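Local coordinates for protein acetaldehyde dehydrogenase (Acetylating) (Geobacillus thermoglucosidasius, PDB 5J78) that probably catalyses the reversible, NAD-dependent conversion of acetaldehyde and coenzyme A into acetyl-CoA, as an acetylating member of the aldehyde dehydrogenase family, at residues A[214-219]-A[235-240]; A[225-230]-A[446-451]; A[276-281]-A[369-374]; A[243-248]-A[394-399]; A[71-76]-A[91-96]. All blocks are in the same frame, centred on the assembly; numbering follows the deposited sequence.

How the contacts relate
Contacts 1, 3 and 4 are buried pairings of parallel strands, but in two different sheets. Contact 1 closes a beta-alpha-beta unit, whereas contacts 3 and 4 lie next to each other in the seven-stranded parallel sheet, where strands 276-282 and 244-248 are neighbours. Contact 2 pins the helix of the contact 1 unit to a distant loop, replacing ladder bonds with a tyrosine hydroxyl and asparagine amides. In contact 5 two helices cross, largely buried with a partly exposed edge, through a single amide-to-carbonyl bond. Contacts 1, 2 and 5 touch the second subunit; 3 and 4 touch no other chain. Contact 3 joins a five-bond ladder to aliphatic and aromatic packing, while waters bridge ladder oxygens and strand ends in contact 4.

Contact 1. Residues A[214-219]-A[235-240]; sequences TDVILA and PAYGVG. With MG (magnesium ion), chain H.
Ile217 and Leu218 lie beside Ala236 and Tyr237 as parallel strands of a beta-alpha-beta crossover, strand 216-219, helix 223-229 and strand 236-238, within what is probably the Rossmann-like nucleotide-binding domain of this family. Ile217 N gives its hydrogen to Pro235 O at 3.1 Å, Ile217 O receives Tyr237 N at 2.8 Å, and Ala219 N reaches Tyr237 O at 2.9 Å; the next rung, from Val239 N to Ala219 O, is weak. Apolar contacts lie on both faces. On that of Leu218 and Tyr237, Leu218 CD2 comes obliquely to the aromatic ring, 3.7 Å from Tyr237 CB, while Val216 CG1 touches the ring edge at Tyr237 CD2 (3.9 Å). A chi1 of -179° turns this valine branch away from its own backbone N and brings it to the ring. On the other face Ile217 CB meets Ala236 CB, and Ala229 of the connecting helix packs on both residues. Metal binding is confined to the loop that leads into the first strand. Asp215 splits its carboxylate: OD2 accepts a hydrogen bond from Ile133 N, and Asp215 OD1 binds magnesium at 2.2 Å alongside two waters, one of which donates to Thr214 O.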
# COMPACT_ATOMS: atom_id res chain seq x y z
N THR A 214 19.64 -2.00 -7.62
CA THR A 214 20.05 -2.82 -6.48
C THR A 214 19.83 -4.31 -6.82
O THR A 214 18.75 -4.69 -7.27
CB THR A 214 19.25 -2.44 -5.21
OG1 THR A 214 19.68 -1.15 -4.78
CG2 THR A 214 19.44 -3.44 -4.10
N ASP A 215 20.83 -5.16 -6.59
CA ASP A 215 20.74 -6.57 -7.00
C ASP A 215 20.44 -7.56 -5.88
O ASP A 215 19.64 -8.48 -6.05
CB ASP A 215 22.03 -6.98 -7.68
CG ASP A 215 22.19 -6.32 -9.01
OD1 ASP A 215 21.26 -6.45 -9.84
OD2 ASP A 215 23.20 -5.62 -9.19
N VAL A 216 21.11 -7.38 -4.75
CA VAL A 216 20.88 -8.20 -3.56
C VAL A 216 20.95 -7.31 -2.32
O VAL A 216 21.78 -6.39 -2.25
CB VAL A 216 21.89 -9.35 -3.46
CG1 VAL A 216 21.62 -10.20 -2.23
CG2 VAL A 216 21.81 -10.23 -4.74
N ILE A 217 20.06 -7.57 -1.37
CA ILE A 217 20.08 -6.93 -0.06
C ILE A 217 20.66 -7.90 0.98
O ILE A 217 20.14 -9.01 1.15
CB ILE A 217 18.65 -6.52 0.41
CG1 ILE A 217 17.94 -5.68 -0.65
CG2 ILE A 217 18.70 -5.78 1.81
CD1 ILE A 217 16.45 -5.54 -0.42
N LEU A 218 21.73 -7.49 1.65
CA LEU A 218 22.16 -8.13 2.90
C LEU A 218 21.59 -7.35 4.06
O LEU A 218 22.03 -6.23 4.33
CB LEU A 218 23.68 -8.18 3.01
CG LEU A 218 24.47 -8.96 1.98
CD1 LEU A 218 25.93 -8.99 2.42
CD2 LEU A 218 23.93 -10.38 1.82
N ALA A 219 20.63 -7.94 4.75
CA ALA A 219 19.88 -7.23 5.78
C ALA A 219 20.23 -7.76 7.17
O ALA A 219 19.68 -8.77 7.64
CB ALA A 219 18.40 -7.36 5.52
N PRO A 235 15.81 -10.04 -4.16
CA PRO A 235 16.49 -11.11 -3.44
C PRO A 235 17.20 -10.56 -2.20
O PRO A 235 17.90 -9.53 -2.28
CB PRO A 235 17.48 -11.65 -4.48
CG PRO A 235 16.96 -11.20 -5.77
CD PRO A 235 16.33 -9.89 -5.52
N ALA A 236 17.01 -11.23 -1.06
CA ALA A 236 17.63 -10.80 0.20
C ALA A 236 18.18 -11.94 1.04
O ALA A 236 17.61 -13.04 1.10
CB ALA A 236 16.64 -10.02 1.04
N TYR A 237 19.30 -11.65 1.70
CA TYR A 237 19.80 -12.49 2.77
C TYR A 237 19.59 -11.76 4.08
O TYR A 237 20.27 -10.76 4.37
CB TYR A 237 21.27 -12.84 2.58
CG TYR A 237 21.54 -13.75 1.41
CD1 TYR A 237 21.47 -15.13 1.55
CD2 TYR A 237 21.89 -13.24 0.16
CE1 TYR A 237 21.71 -15.97 0.47
CE2 TYR A 237 22.14 -14.07 -0.90
CZ TYR A 237 22.05 -15.44 -0.74
OH TYR A 237 22.30 -16.28 -1.81
N GLY A 238 18.65 -12.26 4.87
CA GLY A 238 18.31 -11.65 6.15
C GLY A 238 18.94 -12.41 7.30
O GLY A 238 19.53 -13.47 7.12
N VAL A 239 18.82 -11.84 8.50
CA VAL A 239 19.13 -12.54 9.73
C VAL A 239 17.88 -12.66 10.57
O VAL A 239 16.83 -12.14 10.23
CB VAL A 239 20.20 -11.80 10.56
CG1 VAL A 239 21.47 -11.60 9.76
CG2 VAL A 239 19.65 -10.45 11.04
N GLY A 240 18.01 -13.37 11.68
CA GLY A 240 16.99 -13.38 12.70
C GLY A 240 17.66 -13.05 14.01
O GLY A 240 18.89 -13.10 14.10
MG MG H . 20.16 -5.55 -11.51
O HOH W 1 18.45 -5.26 -10.35
O HOH W 2 21.77 -6.24 -12.59

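Contact 2. Residues A[225-230]-A[446-451]; sequences LVKAAY and IGNNIT
Tyr230 OH is gripped from several directions. Ile450 N donates to Tyr230 OH at 3.0 Å with an N-H...O angle of 151°, and Gly238 N probably gives a second hydrogen at 3.1 Å from Tyr230 OH. Ala236 O is a probable acceptor of the hydroxyl's own proton. The phenol thus ties the end of helix 223-229 to strand 236-238 and to the long loop between helix 424-428 and strand 461-468. Asn448 O lies over one face of the ring, 3.5 Å from Tyr230 CE2. The Asn448 amide slides past Tyr230 in the opposite direction with its plane perpendicular to the ring, while the Asn449 amide, inclined only 27° to it, brings ND2 obliquely to 3.9 Å from Tyr230 CE2. Val226 CG1 touches both the edge of the ring and Asn449 ND2. Asn448 extends its amide toward the helix (chi1 -151°) and meets Lys227, whose NZ makes a weak hydrogen bond of 3.4 Å to Asn448 OD1. Both polar ends have a stronger partner across the subunit boundary: Lys227 NZ and Asn448 ND2 donate to Gly233 O of the second subunit. Asn449 is held within its own chain, OD1 by Cys443 N and ND2 by donating to Val239 O. With two N-H donors and a likely carbonyl acceptor, the buried hydroxyl appears fully satisfied as a neutral group and fixed in rotation. It couples loop, helix end and strand 236-238, and Lys227 and Asn448 carry the contact on to the second subunit.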
# COMPACT_ATOMS: atom_id res chain seq x y z
N LEU A 225 13.25 -4.78 10.11
CA LEU A 225 13.97 -4.35 8.92
C LEU A 225 14.19 -5.53 7.98
O LEU A 225 14.18 -5.37 6.76
CB LEU A 225 15.29 -3.71 9.31
CG LEU A 225 16.10 -3.33 8.09
CD1 LEU A 225 16.61 -1.91 8.20
CD2 LEU A 225 17.22 -4.37 7.98
N VAL A 226 14.37 -6.71 8.55
CA VAL A 226 14.55 -7.92 7.75
C VAL A 226 13.26 -8.26 7.00
O VAL A 226 13.30 -8.65 5.83
CB VAL A 226 14.99 -9.09 8.63
CG1 VAL A 226 14.94 -10.43 7.86
CG2 VAL A 226 16.39 -8.83 9.16
N LYS A 227 12.12 -8.10 7.67
CA LYS A 227 10.83 -8.33 7.06
C LYS A 227 10.68 -7.37 5.89
O LYS A 227 10.17 -7.73 4.83
CB LYS A 227 9.68 -8.15 8.07
CG LYS A 227 8.31 -8.72 7.62
CD LYS A 227 8.28 -10.28 7.66
CE LYS A 227 6.89 -10.87 7.27
NZ LYS A 227 6.82 -12.39 7.17
N ALA A 228 11.15 -6.14 6.07
CA ALA A 228 11.11 -5.14 5.00
C ALA A 228 11.95 -5.58 3.80
O ALA A 228 11.57 -5.39 2.64
CB ALA A 228 11.57 -3.80 5.50
N ALA A 229 13.12 -6.14 4.09
CA ALA A 229 13.99 -6.60 3.02
C ALA A 229 13.33 -7.76 2.24
O ALA A 229 13.46 -7.84 1.03
CB ALA A 229 15.36 -7.03 3.58
N TYR A 230 12.62 -8.64 2.93
CA TYR A 230 11.89 -9.72 2.24
C TYR A 230 10.54 -9.25 1.65
O TYR A 230 9.78 -10.06 1.09
CB TYR A 230 11.68 -10.91 3.19
CG TYR A 230 12.94 -11.74 3.32
CD1 TYR A 230 13.29 -12.64 2.33
CD2 TYR A 230 13.79 -11.59 4.40
CE1 TYR A 230 14.44 -13.39 2.43
CE2 TYR A 230 14.95 -12.33 4.50
CZ TYR A 230 15.28 -13.23 3.52
OH TYR A 230 16.44 -13.97 3.62
N ILE A 446 12.90 -21.18 9.61
CA ILE A 446 12.21 -21.07 10.88
C ILE A 446 12.35 -19.66 11.44
O ILE A 446 11.53 -19.22 12.25
CB ILE A 446 12.72 -22.13 11.89
CG1 ILE A 446 11.69 -22.33 13.01
CG2 ILE A 446 14.12 -21.77 12.46
CD1 ILE A 446 11.87 -23.61 13.80
N GLY A 447 13.38 -18.94 11.00
CA GLY A 447 13.54 -17.53 11.33
C GLY A 447 13.36 -16.58 10.16
O GLY A 447 14.02 -15.55 10.10
N ASN A 448 12.49 -16.94 9.21
CA ASN A 448 12.13 -16.05 8.10
C ASN A 448 13.30 -15.64 7.23
O ASN A 448 13.35 -14.53 6.70
CB ASN A 448 11.44 -14.80 8.62
CG ASN A 448 10.46 -14.20 7.61
OD1 ASN A 448 9.31 -14.63 7.53
ND2 ASN A 448 10.91 -13.23 6.83
N ASN A 449 14.23 -16.57 7.04
CA ASN A 449 15.43 -16.30 6.24
C ASN A 449 15.60 -17.34 5.14
O ASN A 449 15.16 -18.48 5.28
CB ASN A 449 16.69 -16.30 7.12
CG ASN A 449 16.74 -15.15 8.14
OD1 ASN A 449 17.40 -15.27 9.19
ND2 ASN A 449 16.07 -14.03 7.83
N ILE A 450 16.28 -16.95 4.06
CA ILE A 450 16.51 -17.83 2.93
C ILE A 450 17.63 -18.86 3.19
O ILE A 450 17.72 -19.85 2.49
CB ILE A 450 16.83 -17.01 1.65
CG1 ILE A 450 16.67 -17.87 0.38
CG2 ILE A 450 18.22 -16.41 1.72
CD1 ILE A 450 15.24 -18.17 -0.02
N THR A 451 18.46 -18.61 4.21
CA THR A 451 19.52 -19.56 4.57
C THR A 451 19.82 -19.58 6.07
O THR A 451 19.53 -18.61 6.79
CB THR A 451 20.84 -19.26 3.83
OG1 THR A 451 21.76 -20.33 4.07
CG2 THR A 451 21.46 -17.96 4.30

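Contact 3. Residues A[276-281]-A[369-374]; sequences EQALLV and AFYIVK. Unlike the reference sequence in segment 369-374: Ile372 (reference Thr).
The Tyr371 ring turns its edge to Leu279 O, which lies in the ring plane, and to Ala278 CB, 3.9 Å from Tyr371 CE1. Leu280 CD2 comes obliquely to Tyr371 CD1 at 3.9 Å, the two side chains running side by side in the same direction. The Phe370 ring is on the other face of the sheet. Its chi1 of -170° sends the ring obliquely across to the neighbouring strand until Phe370 CE2 stands 3.7 Å from Val281 CG2. Between the faces runs a parallel ladder of five regular bonds that alternate in direction: Ala369 N to Gln277 O, Leu279 N to Ala369 O, Tyr371 N to Leu279 O at 2.7 Å, Val281 N to Tyr371 O at 2.7 Å, and Val373 N to Val281 O. The Tyr371 hydroxyl is satisfied beyond the strands, by Glu352 O. Strand 276-282 starts shortly after Cys273, which occurs here as 3-sulfinoalanine. The pair sits inside the seven-stranded parallel sheet of the family's catalytic domain, with strand 244-248 beyond 276-282 and strand 345-349 beyond 367-373. Helix 376-388 packs on Leu280, Tyr371 and Val373, and helix 286-295 on Phe370 and Val281.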
# COMPACT_ATOMS: atom_id res chain seq x y z
N GLU A 276 25.23 -15.59 24.97
CA GLU A 276 24.39 -16.37 25.89
C GLU A 276 23.32 -15.48 26.51
O GLU A 276 23.59 -14.31 26.77
CB GLU A 276 25.26 -17.01 26.97
CG GLU A 276 26.26 -17.99 26.43
CD GLU A 276 27.59 -17.39 25.98
OE1 GLU A 276 27.69 -16.16 25.76
OE2 GLU A 276 28.55 -18.18 25.82
N GLN A 277 22.11 -16.01 26.71
CA GLN A 277 21.04 -15.26 27.39
C GLN A 277 20.47 -15.99 28.61
O GLN A 277 19.94 -15.36 29.53
CB GLN A 277 19.91 -14.96 26.42
CG GLN A 277 20.36 -14.13 25.23
CD GLN A 277 20.83 -12.74 25.62
OE1 GLN A 277 20.49 -12.23 26.68
NE2 GLN A 277 21.60 -12.11 24.73
N ALA A 278 20.59 -17.31 28.63
CA ALA A 278 20.06 -18.10 29.73
C ALA A 278 20.92 -19.33 29.89
O ALA A 278 21.31 -19.95 28.90
CB ALA A 278 18.60 -18.49 29.48
N LEU A 279 21.25 -19.67 31.13
CA LEU A 279 21.94 -20.91 31.41
C LEU A 279 20.93 -21.90 31.95
O LEU A 279 20.07 -21.54 32.75
CB LEU A 279 23.07 -20.72 32.42
CG LEU A 279 24.18 -19.73 32.05
CD1 LEU A 279 25.22 -19.76 33.17
CD2 LEU A 279 24.80 -20.07 30.72
N LEU A 280 21.05 -23.14 31.50
CA LEU A 280 20.23 -24.25 31.99
C LEU A 280 21.20 -25.20 32.69
O LEU A 280 22.14 -25.69 32.05
CB LEU A 280 19.50 -24.95 30.84
CG LEU A 280 19.01 -24.05 29.71
CD1 LEU A 280 18.44 -24.92 28.61
CD2 LEU A 280 17.97 -23.04 30.18
N VAL A 281 21.02 -25.42 33.99
CA VAL A 281 22.04 -26.12 34.78
C VAL A 281 21.50 -27.34 35.52
O VAL A 281 20.45 -27.27 36.18
CB VAL A 281 22.71 -25.14 35.78
CG1 VAL A 281 23.82 -25.82 36.56
CG2 VAL A 281 23.26 -23.95 35.02
N ALA A 369 19.99 -15.06 32.56
CA ALA A 369 19.03 -15.86 33.35
C ALA A 369 19.66 -17.18 33.74
O ALA A 369 20.53 -17.69 33.04
CB ALA A 369 17.75 -16.10 32.58
N PHE A 370 19.22 -17.74 34.87
CA PHE A 370 19.77 -18.98 35.42
C PHE A 370 18.67 -19.97 35.75
O PHE A 370 17.90 -19.75 36.69
CB PHE A 370 20.60 -18.66 36.67
CG PHE A 370 21.42 -19.82 37.18
CD1 PHE A 370 20.88 -20.75 38.05
CD2 PHE A 370 22.74 -19.95 36.81
CE1 PHE A 370 21.64 -21.80 38.52
CE2 PHE A 370 23.50 -21.01 37.28
CZ PHE A 370 22.96 -21.93 38.14
N TYR A 371 18.59 -21.06 34.99
CA TYR A 371 17.54 -22.06 35.17
C TYR A 371 18.14 -23.35 35.67
O TYR A 371 19.15 -23.83 35.15
CB TYR A 371 16.78 -22.34 33.87
CG TYR A 371 15.95 -21.20 33.33
CD1 TYR A 371 16.53 -20.22 32.52
CD2 TYR A 371 14.59 -21.12 33.58
CE1 TYR A 371 15.77 -19.18 32.00
CE2 TYR A 371 13.83 -20.08 33.07
CZ TYR A 371 14.42 -19.11 32.28
OH TYR A 371 13.66 -18.08 31.78
N ILE A 372 17.48 -23.91 36.68
CA ILE A 372 17.82 -25.23 37.23
C ILE A 372 17.01 -26.31 36.53
O ILE A 372 15.80 -26.17 36.38
CB ILE A 372 17.51 -25.34 38.75
CG1 ILE A 372 17.65 -24.00 39.47
CG2 ILE A 372 18.38 -26.42 39.39
CD1 ILE A 372 19.03 -23.52 39.56
N VAL A 373 17.67 -27.39 36.12
CA VAL A 373 16.96 -28.47 35.44
C VAL A 373 17.42 -29.78 36.02
O VAL A 373 18.52 -29.87 36.57
CB VAL A 373 17.19 -28.46 33.91
CG1 VAL A 373 16.84 -27.10 33.34
CG2 VAL A 373 18.63 -28.85 33.56
N LYS A 374 16.58 -30.81 35.91
CA LYS A 374 16.89 -32.12 36.49
C LYS A 374 17.83 -32.91 35.59
O LYS A 374 18.76 -33.56 36.07
CB LYS A 374 15.61 -32.90 36.76
CG LYS A 374 14.95 -32.62 38.11
CD LYS A 374 13.74 -31.69 38.00
CE LYS A 374 12.62 -32.32 37.16
NZ LYS A 374 11.27 -31.74 37.47

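Contact 4. Residues A[243-248]-A[394-399]. With ACT (acetate ion), chain E.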
# COMPACT_ATOMS: atom_id res chain seq x y z
N ASN A 243 18.36 -15.69 21.00
CA ASN A 243 18.00 -15.71 22.40
C ASN A 243 18.57 -16.98 22.96
O ASN A 243 17.84 -17.90 23.31
CB ASN A 243 16.49 -15.66 22.62
CG ASN A 243 16.14 -15.50 24.10
OD1 ASN A 243 16.92 -14.95 24.85
ND2 ASN A 243 14.97 -15.97 24.52
N VAL A 244 19.89 -17.02 23.01
CA VAL A 244 20.65 -18.27 23.08
C VAL A 244 20.62 -18.94 24.45
O VAL A 244 21.12 -18.38 25.43
CB VAL A 244 22.10 -18.04 22.70
CG1 VAL A 244 22.91 -19.34 22.82
CG2 VAL A 244 22.18 -17.46 21.29
N PRO A 245 20.06 -20.16 24.51
CA PRO A 245 20.11 -20.95 25.75
C PRO A 245 21.33 -21.83 25.76
O PRO A 245 21.69 -22.37 24.71
CB PRO A 245 18.82 -21.77 25.68
CG PRO A 245 18.66 -22.03 24.19
CD PRO A 245 19.16 -20.78 23.51
N VAL A 246 21.97 -21.97 26.92
CA VAL A 246 23.16 -22.81 27.04
C VAL A 246 22.98 -23.79 28.19
O VAL A 246 22.68 -23.41 29.32
CB VAL A 246 24.44 -21.97 27.23
CG1 VAL A 246 25.68 -22.87 27.36
CG2 VAL A 246 24.62 -21.04 26.08
N TYR A 247 23.17 -25.07 27.87
CA TYR A 247 23.01 -26.18 28.83
C TYR A 247 24.36 -26.56 29.42
O TYR A 247 25.29 -26.86 28.68
CB TYR A 247 22.39 -27.39 28.11
CG TYR A 247 22.19 -28.65 28.93
CD1 TYR A 247 21.78 -28.59 30.27
CD2 TYR A 247 22.38 -29.91 28.36
CE1 TYR A 247 21.59 -29.77 31.01
CE2 TYR A 247 22.18 -31.08 29.09
CZ TYR A 247 21.79 -31.00 30.41
OH TYR A 247 21.59 -32.15 31.13
N ILE A 248 24.48 -26.51 30.75
CA ILE A 248 25.66 -27.06 31.42
C ILE A 248 25.25 -28.39 32.03
O ILE A 248 24.51 -28.44 33.01
CB ILE A 248 26.25 -26.12 32.51
CG1 ILE A 248 26.48 -24.71 31.96
CG2 ILE A 248 27.59 -26.70 33.03
CD1 ILE A 248 26.93 -23.67 33.00
N HIS A 394 18.67 -19.50 15.34
CA HIS A 394 19.93 -18.77 15.50
C HIS A 394 21.04 -19.65 16.08
O HIS A 394 21.73 -20.33 15.32
CB HIS A 394 19.70 -17.52 16.34
CG HIS A 394 20.76 -16.48 16.15
ND1 HIS A 394 22.07 -16.68 16.51
CD2 HIS A 394 20.70 -15.24 15.61
CE1 HIS A 394 22.77 -15.60 16.23
NE2 HIS A 394 21.97 -14.71 15.68
N THR A 395 21.18 -19.66 17.41
CA THR A 395 22.29 -20.36 18.07
C THR A 395 21.86 -20.99 19.39
O THR A 395 21.03 -20.43 20.10
CB THR A 395 23.45 -19.40 18.33
OG1 THR A 395 23.80 -18.75 17.12
CG2 THR A 395 24.68 -20.13 18.85
N VAL A 396 22.40 -22.17 19.67
CA VAL A 396 22.34 -22.76 21.01
C VAL A 396 23.73 -23.20 21.46
O VAL A 396 24.65 -23.32 20.64
CB VAL A 396 21.39 -23.99 21.10
CG1 VAL A 396 19.95 -23.59 20.88
CG2 VAL A 396 21.80 -25.05 20.11
N GLY A 397 23.88 -23.45 22.76
CA GLY A 397 25.11 -23.99 23.30
C GLY A 397 24.90 -25.13 24.29
O GLY A 397 23.83 -25.27 24.90
N ILE A 398 25.93 -25.95 24.43
CA ILE A 398 25.97 -26.96 25.48
C ILE A 398 27.41 -27.17 25.95
O ILE A 398 28.33 -27.18 25.13
CB ILE A 398 25.37 -28.32 25.00
CG1 ILE A 398 25.61 -29.41 26.05
CG2 ILE A 398 25.98 -28.74 23.65
CD1 ILE A 398 24.86 -30.72 25.78
N HIS A 399 27.58 -27.32 27.27
CA HIS A 399 28.87 -27.69 27.86
C HIS A 399 28.79 -29.07 28.48
O HIS A 399 27.98 -29.31 29.38
CB HIS A 399 29.31 -26.67 28.90
CG HIS A 399 29.63 -25.34 28.31
ND1 HIS A 399 30.88 -25.02 27.83
CD2 HIS A 399 28.85 -24.26 28.08
CE1 HIS A 399 30.87 -23.79 27.35
NE2 HIS A 399 29.65 -23.31 27.48
C ACT E . 25.42 -12.36 15.15
O ACT E . 24.30 -12.58 14.66
OXT ACT E . 25.65 -12.94 16.24
CH3 ACT E . 26.42 -11.47 14.46
O HOH W 3 19.04 -18.33 19.63
O HOH W 4 21.18 -25.19 24.54
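Val246 and Gly397 form the tight part of this pairing of neighbouring strands in the parallel seven-stranded sheet of the catalytic domain. The backbones come close, Val246 CA 4.4 Å from Gly397 CA, and Val246 CG2 lies where a side chain on residue 397 would be. The other branch, CG1, is directed by chi1 (180°) at the edge of the imidazole, 3.5 Å from His399 CD2. On the other face Tyr247 and Ile398 run side by side, with Tyr247 CD2 3.7 Å from Ile398 CD1. Direct backbone bonds are continuous here, His399 N binding Tyr247 O at 2.7 Å. Toward Asn243 and His394 no direct backbone bond joins the strands. Val244 CG2 still packs close to Thr395 O, but a water makes the link, taking a hydrogen from Asn243 N and giving one to Thr395 O. Past that end His394 NE2 makes only a weak bond to an acetate, probably from the crystallisation liquor, and His394 ND1 is hydrogen-bonded to Thr395 OG1. A second water bridges two ladder oxygens, Pro245 O and Gly397 O, without replacing a direct bond. The latter oxygen is shared: Tyr247 N approaches Gly397 O at 3.0 Å from above the carbonyl plane, 43° out of it, and the water lies 2.7 Å from Gly397 O.

Contact 5. Residues A[71-76]-A[91-96]; sequences EEAGRL and DKTLKN. With ACT (acetate ion), chain I.
Asn96 points its amide N-H in plane at a lone pair of Ala73 O: Asn96 ND2 donates to Ala73 O at 2.9 Å, and the oxygen lies in the amide plane. Rotation about the first side-chain bond (chi1 -72°) swings the amide toward Ala73 O and Leu76, whose CB rests 3.6 Å from Asn96 ND2. The placing of the helices itself sets Asn96 CB against Ala73 CB, 3.8 Å apart. The amide's other end is taken by Thr144 OG1. Thr93 OG1 is hydrogen-bonded to Val89 O in its own helix and only packs on Gly74 CA, 3.4 Å from Thr93 OG1, while its methyl CG2 lies by Ala73 CB. These meetings join the two arms of a helical hairpin, helix 55-84 returning as helix 89-107, whose short segments pass 8.0 Å apart at 143°. Small residues at 73 and 74 let the backbones come close, with Gly74 CA 4.9 Å from Thr93 CA. Away from the crossing, Arg75 grips Glu72 side-on, one nitrogen to each carboxylate oxygen, with Arg75 NE 2.8 Å from Glu72 OE1. Along the second helix Lys92 and Lys95 converge on one acetate oxygen, 2.8 Å from Lys95 NZ, and both also form salt bridges with Asp268.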
# COMPACT_ATOMS: atom_id res chain seq x y z
N GLU A 71 44.56 -1.88 10.70
CA GLU A 71 45.22 -0.69 11.18
C GLU A 71 44.24 0.27 11.83
O GLU A 71 44.64 1.01 12.71
CB GLU A 71 45.94 0.03 10.04
CG GLU A 71 47.15 -0.72 9.46
CD GLU A 71 47.52 -0.25 8.05
OE1 GLU A 71 48.19 -1.02 7.32
OE2 GLU A 71 47.13 0.88 7.66
N GLU A 72 42.99 0.28 11.38
CA GLU A 72 42.01 1.24 11.89
C GLU A 72 41.08 0.62 12.93
O GLU A 72 40.14 1.27 13.39
CB GLU A 72 41.21 1.83 10.73
CG GLU A 72 42.04 2.72 9.80
CD GLU A 72 42.56 3.97 10.50
OE1 GLU A 72 41.82 4.55 11.34
OE2 GLU A 72 43.71 4.36 10.23
N ALA A 73 41.34 -0.62 13.31
CA ALA A 73 40.44 -1.33 14.22
C ALA A 73 40.13 -0.57 15.51
O ALA A 73 38.98 -0.54 15.95
CB ALA A 73 41.02 -2.72 14.57
N GLY A 74 41.16 0.03 16.12
CA GLY A 74 41.00 0.76 17.38
C GLY A 74 40.24 2.07 17.18
O GLY A 74 39.36 2.42 17.95
N ARG A 75 40.56 2.77 16.10
CA ARG A 75 39.92 4.06 15.86
C ARG A 75 38.44 3.90 15.53
O ARG A 75 37.61 4.67 16.03
CB ARG A 75 40.65 4.83 14.76
CG ARG A 75 41.86 5.65 15.28
CD ARG A 75 42.54 6.47 14.21
NE ARG A 75 43.39 5.64 13.37
CZ ARG A 75 44.58 5.18 13.73
NH1 ARG A 75 45.08 5.46 14.93
NH2 ARG A 75 45.26 4.43 12.89
N LEU A 76 38.10 2.90 14.72
CA LEU A 76 36.70 2.60 14.46
C LEU A 76 36.01 2.14 15.73
O LEU A 76 34.87 2.51 15.99
CB LEU A 76 36.55 1.53 13.37
CG LEU A 76 37.05 1.97 11.99
CD1 LEU A 76 37.13 0.81 10.99
CD2 LEU A 76 36.13 3.04 11.43
N ASP A 91 36.93 -4.52 23.27
CA ASP A 91 36.19 -5.61 22.66
C ASP A 91 35.78 -5.21 21.24
O ASP A 91 35.88 -6.02 20.32
CB ASP A 91 35.00 -6.00 23.54
CG ASP A 91 35.44 -6.59 24.91
OD1 ASP A 91 36.64 -6.89 25.07
OD2 ASP A 91 34.58 -6.77 25.81
N LYS A 92 35.40 -3.95 21.03
CA LYS A 92 35.03 -3.53 19.67
C LYS A 92 36.25 -3.61 18.75
O LYS A 92 36.10 -3.92 17.55
CB LYS A 92 34.43 -2.12 19.66
CG LYS A 92 32.97 -2.09 20.14
CD LYS A 92 32.19 -0.91 19.57
CE LYS A 92 30.80 -0.75 20.16
NZ LYS A 92 29.86 -1.82 19.81
N THR A 93 37.44 -3.38 19.31
CA THR A 93 38.67 -3.44 18.52
C THR A 93 38.90 -4.89 18.08
O THR A 93 39.25 -5.16 16.93
CB THR A 93 39.91 -2.89 19.31
OG1 THR A 93 39.73 -1.50 19.61
CG2 THR A 93 41.18 -3.03 18.48
N LEU A 94 38.69 -5.82 19.01
CA LEU A 94 38.78 -7.25 18.73
C LEU A 94 37.75 -7.68 17.69
O LEU A 94 38.04 -8.48 16.81
CB LEU A 94 38.57 -8.05 20.01
CG LEU A 94 39.71 -8.00 21.02
CD1 LEU A 94 39.30 -8.72 22.31
CD2 LEU A 94 40.97 -8.62 20.44
N LYS A 95 36.54 -7.15 17.83
CA LYS A 95 35.48 -7.40 16.87
C LYS A 95 35.91 -6.95 15.46
O LYS A 95 35.72 -7.68 14.50
CB LYS A 95 34.19 -6.70 17.31
CG LYS A 95 32.92 -7.28 16.69
CD LYS A 95 31.68 -6.44 16.96
CE LYS A 95 31.37 -6.29 18.45
NZ LYS A 95 30.18 -5.36 18.59
N ASN A 96 36.52 -5.76 15.34
CA ASN A 96 36.97 -5.29 14.03
C ASN A 96 38.09 -6.16 13.48
O ASN A 96 38.18 -6.38 12.27
CB ASN A 96 37.45 -3.83 14.09
CG ASN A 96 36.30 -2.84 14.25
OD1 ASN A 96 35.18 -3.10 13.81
ND2 ASN A 96 36.58 -1.70 14.85
C ACT I . 31.73 -2.95 16.29
O ACT I . 30.92 -3.08 17.22
OXT ACT I . 31.39 -3.35 15.18
CH3 ACT I . 33.09 -2.37 16.49